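Local atomic coordinates of beta-mannosidase (Trichoderma harzianum, PDB entry 4CVU), a protein that probably hydrolyses terminal beta-linked mannose residues from mannose-containing sugars, as a fungal family 2 glycoside hydrolase. Residues D393-W396 and P397-T400; Y506-V509 and L510-E514; R734-E738 and H739-S743; S602-T605 and W606-A609; Y575-S578 and V579-D582. All coordinates share one frame; numbering follows the deposited sequence.

How the interactions relate
All five contacts are local, each made within one continuous run of eight to ten residues, and none touches another. Along the chain they follow the order 393-400, 506-514, 575-582, 602-609 and 734-743. Interactions 1 and 4 are neighbours in space, their centres about 19 Å apart, and interactions 3 and 5 come next at about 23 Å; interactions 2 and 4 lie farthest apart, at about 46 Å. Helix 664-692 is packed against by side chains of interactions 3, 4 and 5. Interaction 1 follows strand 380-389 of the mixed sheet with parallel strands, whereas interaction 3 leads into an antiparallel sheet, so the set samples a multidomain enzyme.

Interaction 1. Residues D393-W396 and P397-T400; sequences DAFW and PRVT
Arg398 folds back along the turn to meet Asp393, and its conformation explains the fit. CG stands between the backbone N and the carbonyl carbon (chi1 64°), after which the chain runs extended to NE. The NE-H then points almost straight at Asp393 OD1, 2.7 Å away, with the oxygen in the guanidinium plane but approached on its syn side, somewhat out of the carboxylate plane. The two planes stand nearly perpendicular, 87° apart, so this salt bridge rests mainly on NE; the NH2 bond to the same oxygen is weak. OD1 also accepts from Phe395 N at 2.9 Å through its anti lone pair, which makes an Asx turn, and the chain passes from there through a short 3-10 segment to the N-cap Thr400. Within this connection between strand 380-389 and helix 401-413, Arg398 N binds Phe395 O and Val399 N binds Trp396 O. Arg398 NH2 lies at the edge of the Phe395 ring, 3.6 Å from CD2. Val399 CG2 packs 3.6 Å from Asp393 CB and reaches Trp396 CE3 at 4.0 Å. Asp393 OD2 is held by Tyr722 and Arg403, Arg398 NH1 by Glu69, and Trp396 NE1 by Glu194.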
# COMPACT_ATOMS: atom_id res chain seq x y z
N ASP A 393 19.18 -3.35 -6.91
CA ASP A 393 17.85 -3.53 -7.45
C ASP A 393 17.78 -4.93 -8.05
O ASP A 393 18.79 -5.51 -8.43
CB ASP A 393 17.58 -2.43 -8.47
CG ASP A 393 16.08 -2.12 -8.67
OD1 ASP A 393 15.38 -2.87 -9.42
OD2 ASP A 393 15.59 -1.09 -8.12
N ALA A 394 16.57 -5.49 -8.10
CA ALA A 394 16.41 -6.76 -8.78
C ALA A 394 16.42 -6.57 -10.31
O ALA A 394 16.57 -7.55 -11.06
CB ALA A 394 15.17 -7.49 -8.30
N PHE A 395 16.23 -5.33 -10.77
CA PHE A 395 16.22 -5.00 -12.18
C PHE A 395 17.29 -3.95 -12.51
O PHE A 395 17.11 -2.75 -12.35
CB PHE A 395 14.82 -4.52 -12.58
CG PHE A 395 13.74 -5.40 -12.04
CD1 PHE A 395 13.46 -6.63 -12.62
CD2 PHE A 395 13.03 -5.03 -10.94
CE1 PHE A 395 12.46 -7.44 -12.11
CE2 PHE A 395 12.06 -5.84 -10.41
CZ PHE A 395 11.77 -7.06 -11.00
N TRP A 396 18.41 -4.44 -12.98
CA TRP A 396 19.59 -3.60 -13.20
C TRP A 396 19.31 -2.41 -14.13
O TRP A 396 19.78 -1.32 -13.86
CB TRP A 396 20.78 -4.43 -13.72
CG TRP A 396 21.64 -4.98 -12.58
CD1 TRP A 396 21.64 -6.25 -12.09
CD2 TRP A 396 22.57 -4.24 -11.79
NE1 TRP A 396 22.54 -6.36 -11.03
CE2 TRP A 396 23.13 -5.13 -10.85
CE3 TRP A 396 23.01 -2.92 -11.81
CZ2 TRP A 396 24.08 -4.74 -9.96
CZ3 TRP A 396 23.95 -2.53 -10.93
CH2 TRP A 396 24.51 -3.45 -10.00
N PRO A 397 18.50 -2.61 -15.17
CA PRO A 397 18.24 -1.45 -16.00
C PRO A 397 17.73 -0.19 -15.30
O PRO A 397 17.99 0.91 -15.78
CB PRO A 397 17.23 -1.96 -17.01
CG PRO A 397 17.56 -3.41 -17.15
CD PRO A 397 17.87 -3.82 -15.72
N ARG A 398 17.00 -0.31 -14.18
CA ARG A 398 16.45 0.91 -13.58
C ARG A 398 17.40 1.53 -12.56
O ARG A 398 17.09 2.54 -11.94
CB ARG A 398 15.05 0.66 -12.97
CG ARG A 398 14.98 -0.32 -11.81
CD ARG A 398 13.52 -0.40 -11.35
NE ARG A 398 13.33 -1.38 -10.29
CZ ARG A 398 12.19 -1.53 -9.62
NH1 ARG A 398 11.12 -0.83 -9.96
NH2 ARG A 398 12.11 -2.40 -8.64
N VAL A 399 18.58 0.92 -12.38
CA VAL A 399 19.56 1.50 -11.52
C VAL A 399 20.19 2.72 -12.14
O VAL A 399 20.88 2.62 -13.15
CB VAL A 399 20.64 0.50 -11.17
CG1 VAL A 399 21.72 1.18 -10.38
CG2 VAL A 399 20.03 -0.63 -10.41
N THR A 400 20.01 3.88 -11.50
CA THR A 400 20.44 5.14 -12.02
C THR A 400 21.72 5.67 -11.41
O THR A 400 22.22 5.21 -10.33
CB THR A 400 19.39 6.22 -11.82
OG1 THR A 400 19.18 6.45 -10.41
CG2 THR A 400 18.10 5.86 -12.53
O HOH W 1 21.60 0.52 -14.85

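Interaction 2. Residues Y506-V509 and L510-E514. With MAN (alpha-D-mannopyranose), chain D; NAG (2-acetamido-2-deoxy-beta-D-glucopyranose), chain B; MAN (alpha-D-mannopyranose), chain C.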
# COMPACT_ATOMS: atom_id res chain seq x y z
N TYR A 506 34.48 -36.48 -4.25
CA TYR A 506 35.09 -35.20 -3.89
C TYR A 506 36.40 -34.86 -4.63
O TYR A 506 36.56 -33.74 -5.09
CB TYR A 506 35.30 -35.12 -2.37
CG TYR A 506 35.98 -33.84 -1.96
CD1 TYR A 506 35.34 -32.63 -2.11
CD2 TYR A 506 37.28 -33.86 -1.46
CE1 TYR A 506 35.96 -31.45 -1.74
CE2 TYR A 506 37.91 -32.70 -1.10
CZ TYR A 506 37.24 -31.49 -1.25
OH TYR A 506 37.84 -30.32 -0.89
N PRO A 507 37.35 -35.82 -4.75
CA PRO A 507 38.57 -35.44 -5.49
C PRO A 507 38.29 -35.05 -6.94
O PRO A 507 38.98 -34.18 -7.49
CB PRO A 507 39.44 -36.70 -5.42
CG PRO A 507 38.93 -37.44 -4.22
CD PRO A 507 37.45 -37.17 -4.18
N TYR A 508 37.28 -35.67 -7.53
CA TYR A 508 36.85 -35.28 -8.86
C TYR A 508 36.35 -33.83 -8.84
O TYR A 508 36.78 -33.06 -9.67
CB TYR A 508 35.76 -36.21 -9.42
CG TYR A 508 35.27 -35.82 -10.79
CD1 TYR A 508 36.01 -36.11 -11.92
CD2 TYR A 508 34.07 -35.17 -10.96
CE1 TYR A 508 35.57 -35.75 -13.18
CE2 TYR A 508 33.62 -34.79 -12.22
CZ TYR A 508 34.38 -35.09 -13.32
OH TYR A 508 33.95 -34.73 -14.56
N VAL A 509 35.44 -33.48 -7.92
CA VAL A 509 34.90 -32.10 -7.91
C VAL A 509 35.94 -31.08 -7.47
O VAL A 509 35.90 -29.97 -7.94
CB VAL A 509 33.56 -31.91 -7.13
CG1 VAL A 509 32.50 -32.87 -7.66
CG2 VAL A 509 33.74 -32.05 -5.63
N LEU A 510 36.90 -31.47 -6.62
CA LEU A 510 38.02 -30.58 -6.31
C LEU A 510 38.84 -30.28 -7.59
O LEU A 510 39.24 -29.13 -7.82
CB LEU A 510 38.91 -31.18 -5.22
CG LEU A 510 40.00 -30.28 -4.66
CD1 LEU A 510 39.44 -29.00 -4.04
CD2 LEU A 510 40.80 -31.03 -3.62
N GLY A 511 39.05 -31.29 -8.44
CA GLY A 511 39.81 -31.10 -9.69
C GLY A 511 39.12 -30.17 -10.67
O GLY A 511 39.78 -29.41 -11.36
N GLN A 512 37.80 -30.21 -10.72
CA GLN A 512 37.04 -29.29 -11.56
C GLN A 512 37.18 -27.85 -11.05
O GLN A 512 37.25 -26.91 -11.85
CB GLN A 512 35.57 -29.67 -11.56
CG GLN A 512 35.21 -30.96 -12.27
CD GLN A 512 33.72 -31.22 -12.19
OE1 GLN A 512 33.17 -31.31 -11.10
NE2 GLN A 512 33.06 -31.31 -13.35
N TYR A 513 37.18 -27.71 -9.71
CA TYR A 513 37.38 -26.43 -9.06
C TYR A 513 38.71 -25.83 -9.47
O TYR A 513 38.76 -24.69 -9.93
CB TYR A 513 37.27 -26.53 -7.53
CG TYR A 513 37.82 -25.33 -6.76
CD1 TYR A 513 37.15 -24.12 -6.74
CD2 TYR A 513 39.02 -25.43 -6.04
CE1 TYR A 513 37.66 -23.02 -6.05
CE2 TYR A 513 39.52 -24.36 -5.34
CZ TYR A 513 38.83 -23.15 -5.34
OH TYR A 513 39.33 -22.06 -4.64
N GLU A 514 39.78 -26.59 -9.28
CA GLU A 514 41.11 -26.15 -9.68
C GLU A 514 41.16 -25.88 -11.17
O GLU A 514 41.69 -24.87 -11.60
CB GLU A 514 42.16 -27.20 -9.31
CG GLU A 514 42.37 -27.33 -7.83
CD GLU A 514 43.54 -28.22 -7.48
OE1 GLU A 514 43.88 -29.10 -8.32
OE2 GLU A 514 44.10 -28.05 -6.37
C1 MAN D . 40.98 -33.82 -15.09
C2 MAN D . 40.63 -32.98 -16.32
C3 MAN D . 39.89 -31.73 -15.91
C4 MAN D . 38.72 -32.06 -14.99
C5 MAN D . 39.25 -32.81 -13.79
C6 MAN D . 38.12 -33.12 -12.81
O2 MAN D . 39.81 -33.72 -17.20
O3 MAN D . 39.40 -31.04 -17.04
O4 MAN D . 38.06 -30.85 -14.61
O5 MAN D . 39.88 -34.02 -14.23
O6 MAN D . 38.64 -33.65 -11.60
C1 NAG B . 45.63 -31.41 -3.98
C2 NAG B . 45.84 -31.21 -5.47
C3 NAG B . 44.54 -31.49 -6.20
C4 NAG B . 43.97 -32.86 -5.85
C5 NAG B . 43.86 -32.89 -4.32
C6 NAG B . 43.22 -34.13 -3.74
C7 NAG B . 47.40 -29.50 -6.23
C8 NAG B . 47.65 -28.07 -6.55
N2 NAG B . 46.19 -29.85 -5.80
O3 NAG B . 44.71 -31.29 -7.58
O4 NAG B . 42.68 -32.95 -6.41
O5 NAG B . 45.14 -32.70 -3.74
O6 NAG B . 43.78 -35.19 -4.45
O7 NAG B . 48.32 -30.28 -6.34
C1 MAN C . 42.24 -33.66 -12.05
C2 MAN C . 42.77 -33.90 -13.47
C3 MAN C . 44.18 -33.33 -13.51
C4 MAN C . 44.18 -31.85 -13.09
C5 MAN C . 43.51 -31.66 -11.73
C6 MAN C . 43.39 -30.17 -11.37
O2 MAN C . 42.06 -33.15 -14.44
O3 MAN C . 44.64 -33.39 -14.84
O4 MAN C . 45.49 -31.36 -13.02
O5 MAN C . 42.22 -32.26 -11.77
O6 MAN C . 42.49 -29.48 -12.20
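Tyr508 spreads one face of its ring over the side chain of Gln512, one helical turn on. Its CE2 lies 3.6 Å from Gln512 CD, and the ring and amide planes are inclined by 38°, which is neither a flat stack nor a perpendicular meeting. The ring reaches this place because CG is anti to the backbone N (chi1 179°), while the Gln512 chain runs extended beyond CG; the amide NE2 finds its polar partner in Gln173. Two residues earlier, Tyr506 offers a ring face to Leu510 CB, with Leu510 CD1 3.8 Å from the tyrosine OH. Backbone bonds of the i to i+4 kind run beneath these pairs, from Leu510 N to Tyr506 O through Tyr513 N to Val509 O.

The O6 of the chain D mannose donates to Tyr508 O at 2.7 Å, and the O6 of the chain C mannose donates to Gly511 O at 2.8 Å. Glycine lets the first of these sugars come close: its O6 is 3.4 Å from Gly511 CA. Glu514 takes the N-acetylglucosamine with both carboxylate oxygens, OE2 accepting from N2 at 2.8 Å and OE1 from O3 in a very short bond, while Leu510 CD2 packs 3.6 Å from C5 of the same N-acetylglucosamine. This is the first stretch of helix 506-528 serving as a bed for a glycan attached to the protein itself.

Interaction 3. Residues R734-E738 and H739-S743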
# COMPACT_ATOMS: atom_id res chain seq x y z
N ARG A 734 30.36 4.47 11.01
CA ARG A 734 31.07 5.72 10.68
C ARG A 734 32.03 6.12 11.78
O ARG A 734 33.20 6.47 11.49
CB ARG A 734 30.10 6.88 10.44
CG ARG A 734 30.75 8.27 10.43
CD ARG A 734 29.71 9.37 10.59
NE ARG A 734 29.03 9.76 9.35
CZ ARG A 734 27.79 10.24 9.28
NH1 ARG A 734 27.02 10.32 10.35
NH2 ARG A 734 27.30 10.65 8.14
N ARG A 735 31.56 6.12 13.03
CA ARG A 735 32.38 6.54 14.16
C ARG A 735 33.44 5.50 14.37
O ARG A 735 34.60 5.84 14.66
CB ARG A 735 31.57 6.68 15.46
CG ARG A 735 30.73 7.95 15.56
CD ARG A 735 30.29 8.17 17.02
NE ARG A 735 29.36 7.14 17.49
CZ ARG A 735 28.03 7.19 17.36
NH1 ARG A 735 27.44 8.25 16.78
NH2 ARG A 735 27.29 6.19 17.81
N THR A 736 33.05 4.24 14.22
CA THR A 736 33.98 3.16 14.50
C THR A 736 34.99 2.95 13.35
O THR A 736 35.96 2.23 13.53
CB THR A 736 33.23 1.84 14.83
OG1 THR A 736 32.06 2.13 15.59
CG2 THR A 736 34.11 0.88 15.63
N TYR A 737 34.74 3.54 12.18
CA TYR A 737 35.69 3.56 11.07
C TYR A 737 36.51 4.89 11.00
O TYR A 737 37.19 5.17 10.02
CB TYR A 737 34.97 3.28 9.73
CG TYR A 737 34.63 1.81 9.42
CD1 TYR A 737 35.29 0.75 10.03
CD2 TYR A 737 33.70 1.50 8.45
CE1 TYR A 737 35.01 -0.57 9.69
CE2 TYR A 737 33.42 0.17 8.10
CZ TYR A 737 34.07 -0.86 8.75
OH TYR A 737 33.79 -2.18 8.43
N GLU A 738 36.41 5.72 12.03
CA GLU A 738 37.21 6.94 12.05
C GLU A 738 38.71 6.58 12.15
O GLU A 738 39.08 5.49 12.61
CB GLU A 738 36.79 7.85 13.22
CG GLU A 738 35.47 8.59 12.98
CD GLU A 738 35.26 9.72 13.95
OE1 GLU A 738 36.11 10.61 13.97
OE2 GLU A 738 34.29 9.74 14.70
N HIS A 739 39.55 7.50 11.70
CA HIS A 739 41.01 7.26 11.65
C HIS A 739 41.60 6.88 12.99
O HIS A 739 42.38 5.97 13.07
CB HIS A 739 41.75 8.46 11.05
CG HIS A 739 41.43 8.70 9.61
ND1 HIS A 739 41.79 7.83 8.61
CD2 HIS A 739 40.77 9.72 9.01
CE1 HIS A 739 41.35 8.30 7.45
NE2 HIS A 739 40.74 9.45 7.66
N VAL A 740 41.19 7.59 14.05
CA VAL A 740 41.67 7.37 15.41
C VAL A 740 40.45 7.22 16.34
O VAL A 740 39.62 8.13 16.41
CB VAL A 740 42.55 8.56 15.87
CG1 VAL A 740 43.25 8.27 17.18
CG2 VAL A 740 43.59 8.91 14.81
N ILE A 741 40.34 6.07 17.00
CA ILE A 741 39.20 5.76 17.86
C ILE A 741 39.68 5.26 19.22
O ILE A 741 40.76 4.69 19.34
CB ILE A 741 38.25 4.70 17.21
CG1 ILE A 741 39.00 3.37 16.95
CG2 ILE A 741 37.68 5.25 15.90
CD1 ILE A 741 38.09 2.21 16.60
N ALA A 742 38.87 5.54 20.23
CA ALA A 742 39.00 4.98 21.58
C ALA A 742 37.88 3.98 21.76
O ALA A 742 36.71 4.32 21.55
CB ALA A 742 38.89 6.08 22.63
N SER A 743 38.21 2.77 22.17
CA SER A 743 37.28 1.67 22.14
C SER A 743 37.21 0.99 23.50
O SER A 743 38.26 0.76 24.11
CB SER A 743 37.71 0.65 21.07
OG SER A 743 37.64 1.19 19.74
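Ile741 fills the inside of the bend between helix 729-736 and strand 740-747, and the tight part of the contact is gathered round it. Its CG2 methyl lies 3.4 Å from Arg735 O and 3.6 Å from Glu738 O, so one methyl is set against two carbonyl oxygens. The same CG2 meets Glu738 CB at 3.8 Å. CG1 occupies the position between the backbone N and the carbonyl carbon (chi1 61°), and this torsion places CD1 3.7 Å from Thr736 O and 4.3 Å from Thr736 CG2. The isoleucine thus straddles the end of the helix, its CG2 set against the carbonyls of Arg735 and Glu738 and its CD1 against that of Thr736.

The carbonyls have polar partners as well: Arg691 NH1 binds both Thr736 O and Glu738 O. At the helix end itself, Glu738 N binds Arg735 O at 3.2 Å, while the bond from Tyr737 N to Arg734 O is weak. The outer part is looser. Glu738 is partly exposed and, of its side chain, only CB approaches Ile741, the extended remainder leading away. His739, also partly exposed, binds Asp317 through NE2. Arg735 likewise leads away, to a salt bridge with Asp901.

Among its neighbours, the bend links helix 729-736 to the antiparallel sheet that opens with strand 740-747 and whose strand 752-759 belongs to the Ig/CBM-like domain. Thr736 and Tyr737 lean on helix 664-692, whereas Ile741 and Ser743 pair through their backbones with Thr758 and Trp756 of strand 752-759, and Val740 rests on strands 821-830 and 841-849.

Interaction 4. Residues S602-T605 and W606-A609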
# COMPACT_ATOMS: atom_id res chain seq x y z
N SER A 602 13.33 0.55 8.59
CA SER A 602 12.43 1.55 9.14
C SER A 602 10.99 1.27 8.73
O SER A 602 10.74 0.65 7.70
CB SER A 602 12.84 2.94 8.61
OG SER A 602 12.60 2.97 7.22
N ILE A 603 10.04 1.74 9.54
CA ILE A 603 8.64 1.67 9.15
C ILE A 603 8.40 2.49 7.86
O ILE A 603 7.50 2.14 7.08
CB ILE A 603 7.66 2.08 10.28
CG1 ILE A 603 6.21 1.91 9.82
CG2 ILE A 603 7.90 3.51 10.77
CD1 ILE A 603 5.18 2.07 10.92
N GLN A 604 9.18 3.55 7.62
CA GLN A 604 8.91 4.37 6.40
C GLN A 604 9.31 3.53 5.19
O GLN A 604 8.70 3.60 4.13
CB GLN A 604 9.69 5.70 6.38
CG GLN A 604 9.33 6.70 7.49
CD GLN A 604 9.92 6.37 8.86
OE1 GLN A 604 10.74 5.51 9.01
NE2 GLN A 604 9.50 7.12 9.86
N THR A 605 10.37 2.70 5.36
CA THR A 605 10.78 1.80 4.28
C THR A 605 9.68 0.72 4.08
O THR A 605 9.11 0.61 2.95
CB THR A 605 12.20 1.23 4.50
OG1 THR A 605 13.22 2.24 4.23
CG2 THR A 605 12.41 0.09 3.60
N TRP A 606 9.29 0.01 5.16
CA TRP A 606 8.17 -0.96 5.07
C TRP A 606 6.99 -0.35 4.34
O TRP A 606 6.35 -0.99 3.49
CB TRP A 606 7.66 -1.33 6.41
CG TRP A 606 8.53 -2.42 7.02
CD1 TRP A 606 9.28 -2.32 8.12
CD2 TRP A 606 8.72 -3.72 6.50
NE1 TRP A 606 9.94 -3.54 8.38
CE2 TRP A 606 9.60 -4.41 7.37
CE3 TRP A 606 8.22 -4.40 5.38
CZ2 TRP A 606 9.97 -5.73 7.15
CZ3 TRP A 606 8.58 -5.69 5.17
CH2 TRP A 606 9.46 -6.36 6.05
N GLN A 607 6.67 0.86 4.73
CA GLN A 607 5.48 1.53 4.20
C GLN A 607 5.48 1.68 2.67
O GLN A 607 4.43 1.94 2.04
CB GLN A 607 5.30 2.88 4.89
CG GLN A 607 4.66 2.78 6.25
CD GLN A 607 4.62 4.12 6.97
OE1 GLN A 607 5.57 4.92 6.93
NE2 GLN A 607 3.54 4.36 7.59
N GLN A 608 6.65 1.56 2.07
CA GLN A 608 6.78 1.67 0.63
C GLN A 608 6.20 0.44 -0.08
O GLN A 608 5.77 0.56 -1.20
CB GLN A 608 8.26 1.81 0.24
CG GLN A 608 8.92 3.07 0.77
CD GLN A 608 10.43 3.10 0.57
OE1 GLN A 608 11.02 2.20 -0.05
NE2 GLN A 608 11.05 4.14 1.07
N ALA A 609 6.31 -0.74 0.55
CA ALA A 609 6.13 -2.02 -0.12
C ALA A 609 4.95 -2.84 0.38
O ALA A 609 4.48 -3.69 -0.34
CB ALA A 609 7.42 -2.85 0.02
O HOH W 2 13.44 1.92 1.15
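Backbone bonds wind the two segments into one short helix: Trp606 N binds Ser602 O at 3.0 Å and Gln607 N binds Ile603 O at 2.8 Å, both spanning four residues. Gln608 N instead reaches back three, to Thr605 O. Ser602 is the N-cap, its OG accepting from Thr605 N at 2.9 Å.

Gln607, extended beyond CG, crosses Ile603 at a slant, its CG 3.0 Å from Ile603 O and its CD 3.9 Å from Ile603 CG1. Its amide plane stands 82° from that of Gln604, and OE1 comes to 3.4 Å from Gln604 CA. The Trp606 ring brings CD1 to 3.3 Å from Ser602 O and has Ile603 CA at its edge; farther out it meets Phe668 of helix 664-692. On another flank, Gln608 keeps its chain extended (chi2 171°) and brings its amide near Thr605, where one water donates to both Thr605 OG1 and Gln608 OE1.

Gln608 NE2 has a further partner in Asp723. Both hydroxyls of the first turn, Ser602 OG and Thr605 OG1, bond to Glu721, whose negative charge would probably be favoured by the positive end of the helix dipole.

Interaction 5. Residues Y575-S578 and V579-D582; sequences YDTS and VSFD
Val579 and Ser580 turn back over the preceding residues from successive positions. Val579 CG2 lies between its own backbone N and carbonyl carbon (chi1 -63°, measured to CG1), which sets this methyl 3.4 Å from Asp576 O. Ser580 OG instead approaches the backbone of Thr577, 3.3 Å from CA, and donates to a water that in turn donates to Asp576 O. That carbonyl thus receives the water and Val579 N, the latter at 3.2 Å.

Asp576 and Ser578 face each other within 575-578. Ser578 OG donates to Asp576 OD1 at 2.7 Å and Ser578 N binds the same oxygen at 3.2 Å, both arriving from one face of the carboxylate plane. The serine can do this because OG is tucked between its backbone N and carbonyl carbon (chi1 68°). A second water accepts from Phe581 N and donates weakly to Ser578 O.

Thr577 packs on helix 638-655 and Ser580 on helix 664-692, which places the run against two helices. Its architecture is that of two consecutive type I beta turns, Asp576 to Val579 and Val579 to Asp582, the first reinforced by an Asx turn.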
# COMPACT_ATOMS: atom_id res chain seq x y z
N TYR A 575 24.73 -16.69 15.43
CA TYR A 575 23.38 -16.16 15.68
C TYR A 575 22.87 -16.50 17.10
O TYR A 575 21.71 -16.25 17.47
CB TYR A 575 22.42 -16.65 14.59
CG TYR A 575 22.73 -16.11 13.19
CD1 TYR A 575 22.54 -14.77 12.90
CD2 TYR A 575 23.21 -16.94 12.19
CE1 TYR A 575 22.83 -14.25 11.66
CE2 TYR A 575 23.50 -16.43 10.93
CZ TYR A 575 23.31 -15.07 10.66
OH TYR A 575 23.59 -14.52 9.43
N ASP A 576 23.77 -17.04 17.91
CA ASP A 576 23.52 -17.27 19.30
C ASP A 576 23.68 -15.96 20.07
O ASP A 576 24.81 -15.56 20.36
CB ASP A 576 24.50 -18.33 19.83
CG ASP A 576 24.34 -18.61 21.31
OD1 ASP A 576 23.47 -18.02 21.98
OD2 ASP A 576 25.14 -19.43 21.82
N THR A 577 22.56 -15.34 20.44
CA THR A 577 22.59 -13.99 21.01
C THR A 577 23.23 -13.91 22.38
O THR A 577 23.50 -12.83 22.83
CB THR A 577 21.21 -13.36 21.12
OG1 THR A 577 20.38 -14.15 22.01
CG2 THR A 577 20.58 -13.26 19.73
N SER A 578 23.46 -15.04 23.05
CA SER A 578 24.15 -15.03 24.34
C SER A 578 25.67 -14.75 24.28
O SER A 578 26.28 -14.46 25.31
CB SER A 578 23.93 -16.36 25.08
OG SER A 578 24.59 -17.40 24.38
N VAL A 579 26.29 -14.87 23.10
CA VAL A 579 27.71 -14.56 22.98
C VAL A 579 28.02 -13.39 22.04
O VAL A 579 29.21 -13.12 21.75
CB VAL A 579 28.52 -15.79 22.50
CG1 VAL A 579 28.43 -16.91 23.54
CG2 VAL A 579 28.06 -16.26 21.14
N SER A 580 26.98 -12.68 21.58
CA SER A 580 27.15 -11.64 20.57
C SER A 580 28.16 -10.56 20.92
O SER A 580 28.79 -10.02 20.04
CB SER A 580 25.79 -11.00 20.27
OG SER A 580 24.88 -11.98 19.78
N PHE A 581 28.26 -10.21 22.19
CA PHE A 581 29.18 -9.17 22.66
C PHE A 581 30.37 -9.74 23.42
O PHE A 581 31.06 -9.04 24.14
CB PHE A 581 28.40 -8.21 23.55
CG PHE A 581 27.30 -7.51 22.80
CD1 PHE A 581 27.62 -6.54 21.87
CD2 PHE A 581 25.98 -7.83 22.99
CE1 PHE A 581 26.60 -5.89 21.14
CE2 PHE A 581 24.96 -7.18 22.28
CZ PHE A 581 25.30 -6.23 21.35
N ASP A 582 30.58 -11.02 23.24
CA ASP A 582 31.68 -11.73 23.91
C ASP A 582 32.86 -11.87 22.96
O ASP A 582 32.88 -12.75 22.09
CB ASP A 582 31.19 -13.10 24.32
CG ASP A 582 32.25 -13.87 25.09
OD1 ASP A 582 33.39 -13.35 25.15
OD2 ASP A 582 31.94 -14.96 25.59
O HOH W 3 26.21 -13.80 18.31
O HOH W 4 27.21 -11.34 24.74